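Local coordinates for lithostathine-1-alpha (PDB 1QDD), which may inhibit the spontaneous precipitation of calcium carbonate and may take part in regeneration of pancreas and brain, at residues Y26-D31 and K67-D72; Y41-N44 and G48-V51; V76-H81 and W89-G94; Y114-T119 and Q125-V130. The protein carries 1 engineered substitution. All blocks are in the same frame, centred on the assembly; numbering follows the deposited sequence. Where two conformers were deposited one is given.

All four contacts belong to one C-type lectin domain, and they differ mainly in depth and in the share of work done by backbone. Contact 1 is a surface contact in which side chains and one water join strand 24-33 to the turn after helix 56-68. Contact 2, a buried return from helix 35-44 to strand 49-50, has one backbone bond and a disulfide cysteine. Contacts 3 and 4 are partly buried hairpins with ladders of backbone bonds and tryptophans on their inner faces. They touch each other, since strands 75-78 and 115-119 are neighbours in the main sheet; Val-51 of contact 2 also meets Gly-79 of contact 3, and Phe-28 of contact 1 packs on Val-76.

Contact 1 of 4, residues Y26-D31 and K67-D72; sequences YYFNED and KESGTD
This is a small surface contact made by side chains, where Phe-28 and Glu-30 of strand 24-33 reach across to Ser-69 and Thr-71 in the turn that follows helix 56-68. The Phe-28 ring swings out from the strand with CG anti to the backbone N (chi1 172°), which carries its CD1-CE1-CZ side to the turn. Phe-28 CE1 lies 3.6 Å from Ser-69 OG and 3.8 Å from Thr-71 CB, both approaching the ring obliquely; the side chains of Phe-28 and Thr-71 stand roughly perpendicular. Two residues on, the Glu-30 chain runs alongside Thr-71, antiparallel to it, and Thr-71 OG1 donates to Glu-30 OE2 at 2.8 Å. The hydroxyl meets that oxygen on its anti side, 21° out of the carboxylate plane. A water adds a second link, donating to Glu-30 OE2 at 3.2 Å and accepting from Asp-72 N at 2.9 Å, so one carboxylate oxygen takes two donors. The turn holds its own shape: Thr-71 N donates to Ser-69 OG at 3.1 Å, an ST turn, while the Ser-69 hydroxyl is also bonded to Ile-66 O in the helix. Gly-70, with positive phi, is where the chain leaves helical geometry. Behind the contact, strand 24-33 pairs with strand 136-143, where Phe-28 touches Ser-137, and Thr-71 leans back on Ile-66 of helix 56-68.

Contact 2 of 4, residues Y41-N44 and G48-V51; sequences YCQN and GNLV
Cys-42, on helix 35-44, points its side chain at the chain returning through Asn-49 and Leu-50. Its CB comes first, 3.4 Å from Asn-49 C, so the methylene lies against the peptide group joining Asn-49 to Leu-50. SG is turned anti to the carbonyl carbon (chi1 -58°) and continues along that peptide, 3.7 Å from Leu-50 N and 4.0 Å from Leu-50 CD2. At its tip the sulfur is joined to Cys-140 SG. This disulfide, which ties the helix to strand 136-143, is the long-range one of the C-type lectin fold, linking the first helix to the last strand of the domain.

The backbone closes the turn beside it. Gly-48 N donates to Cys-42 O at 3.1 Å, a bent bond (138° at the hydrogen) whose donor sits 35° out of the carbonyl plane. Gln-43 CA makes a CA-H...O contact with Gly-48 O at 3.3 Å, and the helix and the return pass close enough here for backbone to meet backbone. Further out, the aliphatic part of Gln-43 runs over the same carbonyl, and in the conformer given for Asn-49 its CG approaches that residue's amide. Leu-50 N is bonded to Asp-39 OD1, while the Leu-50 side chain packs among Trp-35, Ala-38 and Phe-138.

Contact 3 of 4, residues V76-H81 and W89-G94; sequences VWIGLH and WHWSSG
Leu-80 lays its CD1 methyl over the six-membered ring of Trp-91, 3.8 Å from the centroid and 15° off the ring normal, a CH-pi contact near the centre of that face. With CG anti to the backbone N (chi1 -159°), the branch reaches the indole while CB covers the rim of the same face, 3.7 Å from Trp-91 CZ3. Ile-78 comes to the ring differently: its CD1 meets Trp-91 CH2 at 3.9 Å, at the edge and near the ring plane. On its other flank Leu-80 touches the CB of Trp-89.

Leu-80 and Trp-91 are a non-hydrogen-bonded pair of the short antiparallel hairpin 80-81/90-91, which belongs to the C-type lectin domain. The neighbouring pair is bonded both ways, His-81 N to His-90 O at 3.1 Å and His-90 N to His-81 O at 3.0 Å. Ser-92 N extends the ladder to Gly-79 O (2.9 Å), at the corner where the chain leaves strand 75-78. Trp-91 to Gly-94 then form a type I turn.

At the opposite face of the hairpin, the His-81 ring presents its edge to His-90 O, CD2 lying 3.3 Å from it, and stacks on Trp-35.

Contact 4 of 4, residues Y114-T119 and Q125-V130; sequences YCVSLT and QKWKDV
Tyr-114 and Cys-115 both turn their N-H groups to Val-130 O, a classic beta bulge: the bond from Tyr-114 N is weak, that from Cys-115 N much straighter at 157°. Val-130 N answers to Cys-115 O at 2.9 Å, while Cys-115 SG leaves the ladder to form the disulfide with Cys-132. Val-116 follows on the inner face, its CG1 anti to the backbone N (chi1 -178°) and thereby set 3.7 Å from Trp-127 CB, with Leu-80 of the neighbouring hairpin against it. Across from it Asp-129 sends its carboxylate to Arg-87 in a salt bridge and to the backbone N of Gly-113 and Ser-108. Ser-117 is bonded to Lys-128 in both directions, N to O at 3.0 Å and O to N at 2.9 Å; its hydroxyl turns to Asn-75 OD1. Leu-118 lies alongside the Trp-127 indole, both side chains pointing the same way, and CD2 reaches Trp-127 CD1 at 3.5 Å, while Trp-102 meets the indole edge-to-face. Thr-119 ends the strand with a longer bond, N to Lys-126 O at 3.3 Å, and its CG2 crosses the Lys-128 chain, 3.9 Å from CB. This twisted antiparallel hairpin, joined to strand 75-78 through Val-116 and Leu-118 and tied down by the Cys-115 to Cys-132 disulfide, is characteristic of the C-type lectin domain.

Contact 1 of 4, residues Y26-D31 and K67-D72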
loop_
_atom_site.group_PDB
_atom_site.type_symbol
_atom_site.label_atom_id
_atom_site.label_comp_id
_atom_site.label_asym_id
_atom_site.label_seq_id
_atom_site.Cartn_x
_atom_site.Cartn_y
_atom_site.Cartn_z
ATOM N N TYR A 26 6.589 2.622 -6.841
ATOM C CA TYR A 26 5.188 2.554 -6.433
ATOM C C TYR A 26 4.220 2.804 -7.581
ATOM O O TYR A 26 4.556 3.601 -8.471
ATOM C CB TYR A 26 4.948 3.669 -5.394
ATOM C CG TYR A 26 5.717 3.647 -4.101
ATOM C CD1 TYR A 26 7.080 3.976 -4.069
ATOM C CD2 TYR A 26 5.113 3.349 -2.880
ATOM C CE1 TYR A 26 7.813 3.971 -2.903
ATOM C CE2 TYR A 26 5.844 3.351 -1.702
ATOM C CZ TYR A 26 7.180 3.665 -1.717
ATOM O OH TYR A 26 7.949 3.688 -0.567
ATOM N N TYR A 27 3.019 2.237 -7.532
ATOM C CA TYR A 27 2.009 2.573 -8.538
ATOM C C TYR A 27 0.609 2.315 -7.997
ATOM O O TYR A 27 0.381 1.436 -7.169
ATOM C CB TYR A 27 2.172 1.836 -9.867
ATOM C CG TYR A 27 2.174 0.333 -9.791
ATOM C CD1 TYR A 27 1.016 -0.399 -9.971
ATOM C CD2 TYR A 27 3.338 -0.374 -9.513
ATOM C CE1 TYR A 27 1.006 -1.783 -9.885
ATOM C CE2 TYR A 27 3.355 -1.750 -9.439
ATOM C CZ TYR A 27 2.188 -2.448 -9.635
ATOM O OH TYR A 27 2.196 -3.830 -9.560
ATOM N N PHE A 28 -0.354 3.097 -8.478
ATOM C CA PHE A 28 -1.769 2.989 -8.167
ATOM C C PHE A 28 -2.469 2.214 -9.288
ATOM O O PHE A 28 -2.266 2.527 -10.481
ATOM C CB PHE A 28 -2.398 4.378 -8.016
ATOM C CG PHE A 28 -3.900 4.389 -7.884
ATOM C CD1 PHE A 28 -4.680 4.925 -8.901
ATOM C CD2 PHE A 28 -4.541 3.872 -6.775
ATOM C CE1 PHE A 28 -6.062 4.949 -8.809
ATOM C CE2 PHE A 28 -5.913 3.891 -6.677
ATOM C CZ PHE A 28 -6.683 4.428 -7.691
ATOM N N ASN A 29 -3.205 1.171 -8.999
ATOM C CA ASN A 29 -3.958 0.358 -9.957
ATOM C C ASN A 29 -5.450 0.539 -9.680
ATOM O O ASN A 29 -5.922 0.215 -8.581
ATOM C CB ASN A 29 -3.536 -1.107 -9.826
ATOM C CG ASN A 29 -4.024 -2.030 -10.912
ATOM O OD1 ASN A 29 -3.469 -3.122 -11.189
ATOM N ND2 ASN A 29 -5.102 -1.674 -11.571
ATOM N N GLU A 30 -6.217 1.044 -10.647
ATOM C CA GLU A 30 -7.648 1.297 -10.491
ATOM C C GLU A 30 -8.532 0.082 -10.640
ATOM O O GLU A 30 -9.778 0.179 -10.509
ATOM C CB GLU A 30 -8.091 2.466 -11.396
ATOM C CG GLU A 30 -9.246 3.279 -10.807
ATOM C CD GLU A 30 -9.560 4.512 -11.628
ATOM O OE1 GLU A 30 -9.922 4.353 -12.811
ATOM O OE2 GLU A 30 -9.450 5.636 -11.099
ATOM N N ASP A 31 -8.016 -1.114 -10.785
ATOM C CA ASP A 31 -8.764 -2.361 -10.793
ATOM C C ASP A 31 -9.343 -2.662 -9.415
ATOM O O ASP A 31 -8.591 -2.580 -8.425
ATOM C CB ASP A 31 -7.787 -3.474 -11.152
ATOM C CG ASP A 31 -8.424 -4.835 -11.325
ATOM O OD1 ASP A 31 -9.647 -4.927 -11.520
ATOM O OD2 ASP A 31 -7.643 -5.810 -11.270
ATOM N N LYS A 67 -3.844 11.034 -5.454
ATOM C CA LYS A 67 -4.478 12.275 -5.897
ATOM C C LYS A 67 -4.072 12.634 -7.316
ATOM O O LYS A 67 -4.935 13.017 -8.134
ATOM C CB LYS A 67 -4.143 13.404 -4.923
ATOM C CG LYS A 67 -4.934 13.398 -3.627
ATOM C CD LYS A 67 -4.979 14.793 -3.008
ATOM C CE LYS A 67 -6.319 15.455 -3.278
ATOM N NZ LYS A 67 -6.176 16.891 -3.635
ATOM N N GLU A 68 -2.817 12.488 -7.687
ATOM C CA GLU A 68 -2.313 12.805 -9.014
ATOM C C GLU A 68 -2.870 11.931 -10.120
ATOM O O GLU A 68 -2.895 12.331 -11.302
ATOM C CB GLU A 68 -0.771 12.779 -8.997
ATOM C CG GLU A 68 -0.200 13.997 -8.281
ATOM C CD GLU A 68 1.307 13.995 -8.145
ATOM O OE1 GLU A 68 1.982 13.145 -8.761
ATOM O OE2 GLU A 68 1.834 14.869 -7.419
ATOM N N SER A 69 -3.401 10.754 -9.805
ATOM C CA SER A 69 -4.036 9.883 -10.770
ATOM C C SER A 69 -5.355 10.454 -11.282
ATOM O O SER A 69 -5.823 9.982 -12.332
ATOM C CB SER A 69 -4.321 8.489 -10.186
ATOM O OG SER A 69 -5.454 8.508 -9.335
ATOM N N GLY A 70 -6.008 11.342 -10.549
ATOM C CA GLY A 70 -7.321 11.831 -10.925
ATOM C C GLY A 70 -8.453 10.912 -10.548
ATOM O O GLY A 70 -9.600 11.202 -10.929
ATOM N N THR A 71 -8.238 9.822 -9.811
ATOM C CA THR A 71 -9.299 8.896 -9.447
ATOM C C THR A 71 -10.450 9.552 -8.685
ATOM O O THR A 71 -10.230 10.453 -7.881
ATOM C CB THR A 71 -8.733 7.697 -8.644
ATOM O OG1 THR A 71 -9.749 6.689 -8.531
ATOM C CG2 THR A 71 -8.237 8.035 -7.250
ATOM N N ASP A 72 -11.652 9.020 -8.888
ATOM C CA ASP A 72 -12.836 9.349 -8.115
ATOM C C ASP A 72 -13.133 8.313 -7.032
ATOM O O ASP A 72 -14.154 8.400 -6.334
ATOM C CB ASP A 72 -14.069 9.502 -9.025
ATOM C CG ASP A 72 -13.958 10.712 -9.947
ATOM O OD1 ASP A 72 -14.060 10.504 -11.182
ATOM O OD2 ASP A 72 -13.694 11.813 -9.421
HETATM O O HOH W 1 -12.376 6.758 -10.594
#

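Contact 2 of 4, residues Y41-N44 and G48-V51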
loop_
_atom_site.group_PDB
_atom_site.type_symbol
_atom_site.label_atom_id
_atom_site.label_comp_id
_atom_site.label_asym_id
_atom_site.label_seq_id
_atom_site.Cartn_x
_atom_site.Cartn_y
_atom_site.Cartn_z
ATOM N N TYR A 41 -1.595 -9.624 -7.065
ATOM C CA TYR A 41 -1.218 -8.866 -8.247
ATOM C C TYR A 41 0.124 -8.193 -7.997
ATOM O O TYR A 41 1.059 -8.226 -8.815
ATOM C CB TYR A 41 -2.294 -7.829 -8.636
ATOM C CG TYR A 41 -1.923 -7.015 -9.857
ATOM C CD1 TYR A 41 -2.428 -7.338 -11.120
ATOM C CD2 TYR A 41 -1.066 -5.928 -9.796
ATOM C CE1 TYR A 41 -2.078 -6.607 -12.246
ATOM C CE2 TYR A 41 -0.699 -5.210 -10.909
ATOM C CZ TYR A 41 -1.216 -5.545 -12.137
ATOM O OH TYR A 41 -0.845 -4.812 -13.253
ATOM N N CYS A 42 0.261 -7.532 -6.832
ATOM C CA CYS A 42 1.511 -6.859 -6.515
ATOM C C CYS A 42 2.698 -7.816 -6.460
ATOM O O CYS A 42 3.809 -7.445 -6.871
ATOM C CB CYS A 42 1.415 -6.091 -5.207
ATOM S SG CYS A 42 0.164 -4.813 -5.041
ATOM N N GLN A 43 2.498 -9.028 -5.955
ATOM C CA GLN A 43 3.562 -10.028 -5.880
ATOM C C GLN A 43 3.979 -10.472 -7.276
ATOM O O GLN A 43 5.158 -10.737 -7.539
ATOM C CB GLN A 43 3.084 -11.239 -5.070
ATOM C CG GLN A 43 2.910 -11.001 -3.589
ATOM C CD GLN A 43 2.493 -12.195 -2.763
ATOM O OE1 GLN A 43 1.578 -12.102 -1.937
ATOM N NE2 GLN A 43 3.167 -13.320 -2.958
ATOM N N ASN A 44 3.010 -10.620 -8.173
ATOM C CA ASN A 44 3.275 -11.106 -9.528
ATOM C C ASN A 44 4.060 -10.117 -10.362
ATOM O O ASN A 44 4.776 -10.547 -11.290
ATOM C CB ASN A 44 1.966 -11.494 -10.209
ATOM C CG ASN A 44 1.307 -12.745 -9.679
ATOM O OD1 ASN A 44 1.939 -13.596 -9.058
ATOM N ND2 ASN A 44 0.004 -12.867 -9.909
ATOM N N GLY A 48 6.611 -7.504 -5.652
ATOM C CA GLY A 48 6.239 -6.505 -4.652
ATOM C C GLY A 48 5.175 -7.032 -3.711
ATOM O O GLY A 48 4.966 -8.229 -3.522
ATOM N N ASN A 49 4.472 -6.125 -3.033
ATOM C CA ASN A 49 3.385 -6.384 -2.113
ATOM C C ASN A 49 2.491 -5.131 -2.095
ATOM O O ASN A 49 2.921 -4.080 -2.566
ATOM C CB ASN A 49 3.762 -6.662 -0.656
ATOM C CG ASN A 49 4.179 -8.089 -0.393
ATOM O OD1 ASN A 49 5.384 -8.326 -0.193
ATOM N ND2 ASN A 49 3.277 -9.054 -0.375
ATOM N N LEU A 50 1.296 -5.247 -1.549
ATOM C CA LEU A 50 0.498 -4.059 -1.292
ATOM C C LEU A 50 1.392 -3.130 -0.464
ATOM O O LEU A 50 2.214 -3.581 0.361
ATOM C CB LEU A 50 -0.753 -4.382 -0.474
ATOM C CG LEU A 50 -1.958 -4.938 -1.237
ATOM C CD1 LEU A 50 -3.045 -5.432 -0.299
ATOM C CD2 LEU A 50 -2.514 -3.883 -2.200
ATOM N N VAL A 51 1.240 -1.830 -0.622
ATOM C CA VAL A 51 2.127 -0.875 0.027
ATOM C C VAL A 51 2.125 -1.006 1.540
ATOM O O VAL A 51 1.081 -1.133 2.176
ATOM C CB VAL A 51 1.791 0.558 -0.447
ATOM C CG1 VAL A 51 0.413 1.034 -0.035
ATOM C CG2 VAL A 51 2.838 1.570 -0.009
#

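Contact 3 of 4, residues V76-H81 and W89-G94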
loop_
_atom_site.group_PDB
_atom_site.type_symbol
_atom_site.label_atom_id
_atom_site.label_comp_id
_atom_site.label_asym_id
_atom_site.label_seq_id
_atom_site.Cartn_x
_atom_site.Cartn_y
_atom_site.Cartn_z
ATOM N N VAL A 76 -8.985 2.916 -1.026
ATOM C CA VAL A 76 -7.836 2.324 -1.707
ATOM C C VAL A 76 -7.119 1.361 -0.759
ATOM O O VAL A 76 -6.748 1.778 0.352
ATOM C CB VAL A 76 -6.850 3.392 -2.222
ATOM C CG1 VAL A 76 -5.649 2.769 -2.921
ATOM C CG2 VAL A 76 -7.546 4.371 -3.171
ATOM N N TRP A 77 -6.870 0.129 -1.148
ATOM C CA TRP A 77 -6.188 -0.818 -0.253
ATOM C C TRP A 77 -4.707 -0.515 -0.001
ATOM O O TRP A 77 -3.958 -0.111 -0.892
ATOM C CB TRP A 77 -6.219 -2.221 -0.869
ATOM C CG TRP A 77 -7.458 -3.039 -0.947
ATOM C CD1 TRP A 77 -7.950 -3.660 -2.063
ATOM C CD2 TRP A 77 -8.354 -3.377 0.118
ATOM N NE1 TRP A 77 -9.091 -4.356 -1.753
ATOM C CE2 TRP A 77 -9.367 -4.196 -0.421
ATOM C CE3 TRP A 77 -8.402 -3.049 1.479
ATOM C CZ2 TRP A 77 -10.406 -4.703 0.361
ATOM C CZ3 TRP A 77 -9.429 -3.572 2.249
ATOM C CH2 TRP A 77 -10.424 -4.379 1.682
ATOM N N ILE A 78 -4.310 -0.772 1.247
ATOM C CA ILE A 78 -2.914 -0.802 1.686
ATOM C C ILE A 78 -2.684 -2.192 2.301
ATOM O O ILE A 78 -3.623 -2.952 2.521
ATOM C CB ILE A 78 -2.473 0.343 2.580
ATOM C CG1 ILE A 78 -3.226 0.358 3.915
ATOM C CG2 ILE A 78 -2.640 1.679 1.853
ATOM C CD1 ILE A 78 -2.709 1.384 4.911
ATOM N N GLY A 79 -1.423 -2.540 2.583
ATOM C CA GLY A 79 -1.075 -3.874 3.037
ATOM C C GLY A 79 -1.299 -4.302 4.465
ATOM O O GLY A 79 -0.711 -5.335 4.858
ATOM N N LEU A 80 -2.048 -3.581 5.266
ATOM C CA LEU A 80 -2.235 -3.889 6.682
ATOM C C LEU A 80 -3.458 -4.756 6.896
ATOM O O LEU A 80 -4.521 -4.496 6.302
ATOM C CB LEU A 80 -2.305 -2.604 7.509
ATOM C CG LEU A 80 -2.013 -2.726 9.011
ATOM C CD1 LEU A 80 -0.537 -2.939 9.294
ATOM C CD2 LEU A 80 -2.476 -1.480 9.764
ATOM N N HIS A 81 -3.343 -5.804 7.710
ATOM C CA HIS A 81 -4.464 -6.705 7.984
ATOM C C HIS A 81 -4.306 -7.338 9.357
ATOM O O HIS A 81 -3.231 -7.266 9.971
ATOM C CB HIS A 81 -4.643 -7.742 6.880
ATOM C CG HIS A 81 -3.581 -8.790 6.787
ATOM N ND1 HIS A 81 -3.894 -10.130 6.631
ATOM C CD2 HIS A 81 -2.233 -8.721 6.783
ATOM C CE1 HIS A 81 -2.776 -10.826 6.561
ATOM N NE2 HIS A 81 -1.746 -10.015 6.666
ATOM N N TRP A 89 -2.120 -6.223 14.237
ATOM C CA TRP A 89 -1.959 -5.828 12.845
ATOM C C TRP A 89 -0.604 -6.144 12.269
ATOM O O TRP A 89 0.441 -6.022 12.927
ATOM C CB TRP A 89 -2.254 -4.318 12.693
ATOM C CG TRP A 89 -3.621 -3.947 13.176
ATOM C CD1 TRP A 89 -3.962 -3.530 14.428
ATOM C CD2 TRP A 89 -4.844 -4.032 12.437
ATOM N NE1 TRP A 89 -5.319 -3.351 14.514
ATOM C CE2 TRP A 89 -5.894 -3.666 13.311
ATOM C CE3 TRP A 89 -5.171 -4.407 11.141
ATOM C CZ2 TRP A 89 -7.224 -3.635 12.904
ATOM C CZ3 TRP A 89 -6.496 -4.378 10.729
ATOM C CH2 TRP A 89 -7.505 -3.999 11.619
ATOM N N HIS A 90 -0.550 -6.604 11.021
ATOM C CA HIS A 90 0.677 -6.918 10.328
ATOM C C HIS A 90 0.666 -6.411 8.887
ATOM O O HIS A 90 -0.386 -6.373 8.234
ATOM C CB HIS A 90 0.897 -8.442 10.200
ATOM C CG HIS A 90 1.124 -9.135 11.512
ATOM N ND1 HIS A 90 2.374 -9.364 12.033
ATOM C CD2 HIS A 90 0.229 -9.627 12.402
ATOM C CE1 HIS A 90 2.240 -9.980 13.210
ATOM N NE2 HIS A 90 0.958 -10.146 13.450
ATOM N N TRP A 91 1.818 -6.052 8.355
ATOM C CA TRP A 91 1.991 -5.676 6.955
ATOM C C TRP A 91 2.210 -6.957 6.158
ATOM O O TRP A 91 2.980 -7.845 6.578
ATOM C CB TRP A 91 3.199 -4.754 6.724
ATOM C CG TRP A 91 3.020 -3.368 7.249
ATOM C CD1 TRP A 91 3.660 -2.821 8.332
ATOM C CD2 TRP A 91 2.125 -2.351 6.786
ATOM N NE1 TRP A 91 3.224 -1.534 8.557
ATOM C CE2 TRP A 91 2.276 -1.219 7.603
ATOM C CE3 TRP A 91 1.222 -2.279 5.718
ATOM C CZ2 TRP A 91 1.519 -0.067 7.444
ATOM C CZ3 TRP A 91 0.464 -1.131 5.551
ATOM C CH2 TRP A 91 0.626 -0.039 6.406
ATOM N N SER A 92 1.618 -7.102 4.979
ATOM C CA SER A 92 1.794 -8.284 4.135
ATOM C C SER A 92 3.248 -8.464 3.740
ATOM O O SER A 92 3.670 -9.621 3.512
ATOM C CB SER A 92 0.878 -8.234 2.916
ATOM O OG SER A 92 1.203 -7.186 2.039
ATOM N N SER A 93 4.055 -7.426 3.635
ATOM C CA SER A 93 5.466 -7.543 3.307
ATOM C C SER A 93 6.316 -8.067 4.458
ATOM O O SER A 93 7.499 -8.381 4.224
ATOM C CB SER A 93 6.046 -6.184 2.912
ATOM O OG SER A 93 6.057 -5.314 4.025
ATOM N N GLY A 94 5.819 -8.084 5.685
ATOM C CA GLY A 94 6.606 -8.539 6.826
ATOM C C GLY A 94 7.280 -7.418 7.588
ATOM O O GLY A 94 7.930 -7.671 8.618
#

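Contact 4 of 4, residues Y114-T119 and Q125-V130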
loop_
_atom_site.group_PDB
_atom_site.type_symbol
_atom_site.label_atom_id
_atom_site.label_comp_id
_atom_site.label_asym_id
_atom_site.label_seq_id
_atom_site.Cartn_x
_atom_site.Cartn_y
_atom_site.Cartn_z
ATOM N N TYR A 114 -11.140 -6.445 9.040
ATOM C CA TYR A 114 -9.851 -7.123 9.198
ATOM C C TYR A 114 -8.810 -6.726 8.165
ATOM O O TYR A 114 -7.674 -7.241 8.194
ATOM C CB TYR A 114 -10.056 -8.651 9.298
ATOM C CG TYR A 114 -10.986 -9.030 10.446
ATOM C CD1 TYR A 114 -12.254 -9.549 10.197
ATOM C CD2 TYR A 114 -10.615 -8.827 11.766
ATOM C CE1 TYR A 114 -13.107 -9.878 11.236
ATOM C CE2 TYR A 114 -11.470 -9.146 12.814
ATOM C CZ TYR A 114 -12.712 -9.665 12.536
ATOM O OH TYR A 114 -13.553 -9.980 13.586
ATOM N N CYS A 115 -9.104 -5.839 7.226
ATOM C CA CYS A 115 -8.204 -5.330 6.198
ATOM C C CYS A 115 -8.316 -3.814 6.217
ATOM O O CYS A 115 -9.310 -3.275 6.741
ATOM C CB CYS A 115 -8.517 -5.894 4.817
ATOM S SG CYS A 115 -8.025 -7.633 4.617
ATOM N N VAL A 116 -7.320 -3.071 5.747
ATOM C CA VAL A 116 -7.272 -1.623 5.860
ATOM C C VAL A 116 -7.209 -0.869 4.537
ATOM O O VAL A 116 -6.457 -1.227 3.618
ATOM C CB VAL A 116 -6.054 -1.232 6.735
ATOM C CG1 VAL A 116 -5.963 0.280 6.934
ATOM C CG2 VAL A 116 -6.133 -1.921 8.091
ATOM N N SER A 117 -8.028 0.193 4.458
ATOM C CA SER A 117 -8.020 1.082 3.296
ATOM C C SER A 117 -7.722 2.522 3.686
ATOM O O SER A 117 -7.995 2.971 4.813
ATOM C CB SER A 117 -9.375 1.023 2.592
ATOM O OG SER A 117 -10.419 1.509 3.407
ATOM N N LEU A 118 -7.235 3.302 2.724
ATOM C CA LEU A 118 -7.110 4.753 2.793
ATOM C C LEU A 118 -8.420 5.413 2.327
ATOM O O LEU A 118 -9.023 4.931 1.358
ATOM C CB LEU A 118 -6.000 5.251 1.878
ATOM C CG LEU A 118 -4.592 4.710 2.135
ATOM C CD1 LEU A 118 -3.653 5.075 0.988
ATOM C CD2 LEU A 118 -4.039 5.204 3.458
ATOM N N THR A 119 -8.829 6.492 2.960
ATOM C CA THR A 119 -10.120 7.110 2.649
ATOM C C THR A 119 -9.958 8.444 1.925
ATOM O O THR A 119 -9.162 9.311 2.290
ATOM C CB THR A 119 -10.964 7.278 3.932
ATOM O OG1 THR A 119 -10.269 8.122 4.846
ATOM C CG2 THR A 119 -11.252 5.944 4.607
ATOM N N GLN A 125 -4.984 10.142 3.656
ATOM C CA GLN A 125 -3.978 10.162 4.699
ATOM C C GLN A 125 -4.358 9.332 5.916
ATOM O O GLN A 125 -3.438 9.039 6.704
ATOM C CB GLN A 125 -3.725 11.606 5.160
ATOM C CG GLN A 125 -3.047 12.470 4.109
ATOM C CD GLN A 125 -2.687 13.833 4.673
ATOM O OE1 GLN A 125 -2.156 13.936 5.782
ATOM N NE2 GLN A 125 -3.009 14.887 3.934
ATOM N N LYS A 126 -5.620 9.002 6.116
ATOM C CA LYS A 126 -6.058 8.234 7.277
ATOM C C LYS A 126 -6.653 6.890 6.870
ATOM O O LYS A 126 -7.051 6.681 5.727
ATOM C CB LYS A 126 -7.048 9.003 8.141
ATOM C CG LYS A 126 -6.618 10.364 8.652
ATOM C CD LYS A 126 -5.733 10.271 9.872
ATOM C CE LYS A 126 -5.394 11.635 10.459
ATOM N NZ LYS A 126 -4.253 11.520 11.411
ATOM N N TRP A 127 -6.664 5.952 7.799
ATOM C CA TRP A 127 -6.979 4.559 7.616
ATOM C C TRP A 127 -8.314 4.134 8.219
ATOM O O TRP A 127 -8.699 4.615 9.288
ATOM C CB TRP A 127 -5.893 3.721 8.302
ATOM C CG TRP A 127 -4.471 3.949 7.896
ATOM C CD1 TRP A 127 -3.988 4.701 6.877
ATOM C CD2 TRP A 127 -3.306 3.383 8.535
ATOM N NE1 TRP A 127 -2.607 4.660 6.818
ATOM C CE2 TRP A 127 -2.179 3.852 7.834
ATOM C CE3 TRP A 127 -3.140 2.533 9.626
ATOM C CZ2 TRP A 127 -0.882 3.474 8.208
ATOM C CZ3 TRP A 127 -1.851 2.169 9.992
ATOM C CH2 TRP A 127 -0.751 2.646 9.278
ATOM N N LYS A 128 -8.978 3.184 7.578
ATOM C CA LYS A 128 -10.212 2.588 8.089
ATOM C C LYS A 128 -10.145 1.077 7.934
ATOM O O LYS A 128 -9.693 0.574 6.915
ATOM C CB LYS A 128 -11.387 3.143 7.288
ATOM C CG LYS A 128 -12.783 2.627 7.542
ATOM C CD LYS A 128 -13.755 3.536 6.810
ATOM C CE LYS A 128 -14.048 3.125 5.382
ATOM N NZ LYS A 128 -15.303 3.825 4.946
ATOM N N ASP A 129 -10.624 0.342 8.938
ATOM C CA ASP A 129 -10.775 -1.104 8.884
ATOM C C ASP A 129 -12.072 -1.492 8.181
ATOM O O ASP A 129 -13.122 -0.938 8.539
ATOM C CB ASP A 129 -10.738 -1.740 10.280
ATOM C CG ASP A 129 -11.748 -1.217 11.278
ATOM O OD1 ASP A 129 -11.826 0.011 11.438
ATOM O OD2 ASP A 129 -12.465 -2.029 11.916
ATOM N N VAL A 130 -12.039 -2.382 7.227
ATOM C CA VAL A 130 -13.183 -2.797 6.413
ATOM C C VAL A 130 -13.119 -4.291 6.134
ATOM O O VAL A 130 -12.067 -4.917 6.327
ATOM C CB VAL A 130 -13.181 -2.050 5.057
ATOM C CG1 VAL A 130 -13.529 -0.576 5.159
ATOM C CG2 VAL A 130 -11.824 -2.198 4.372
#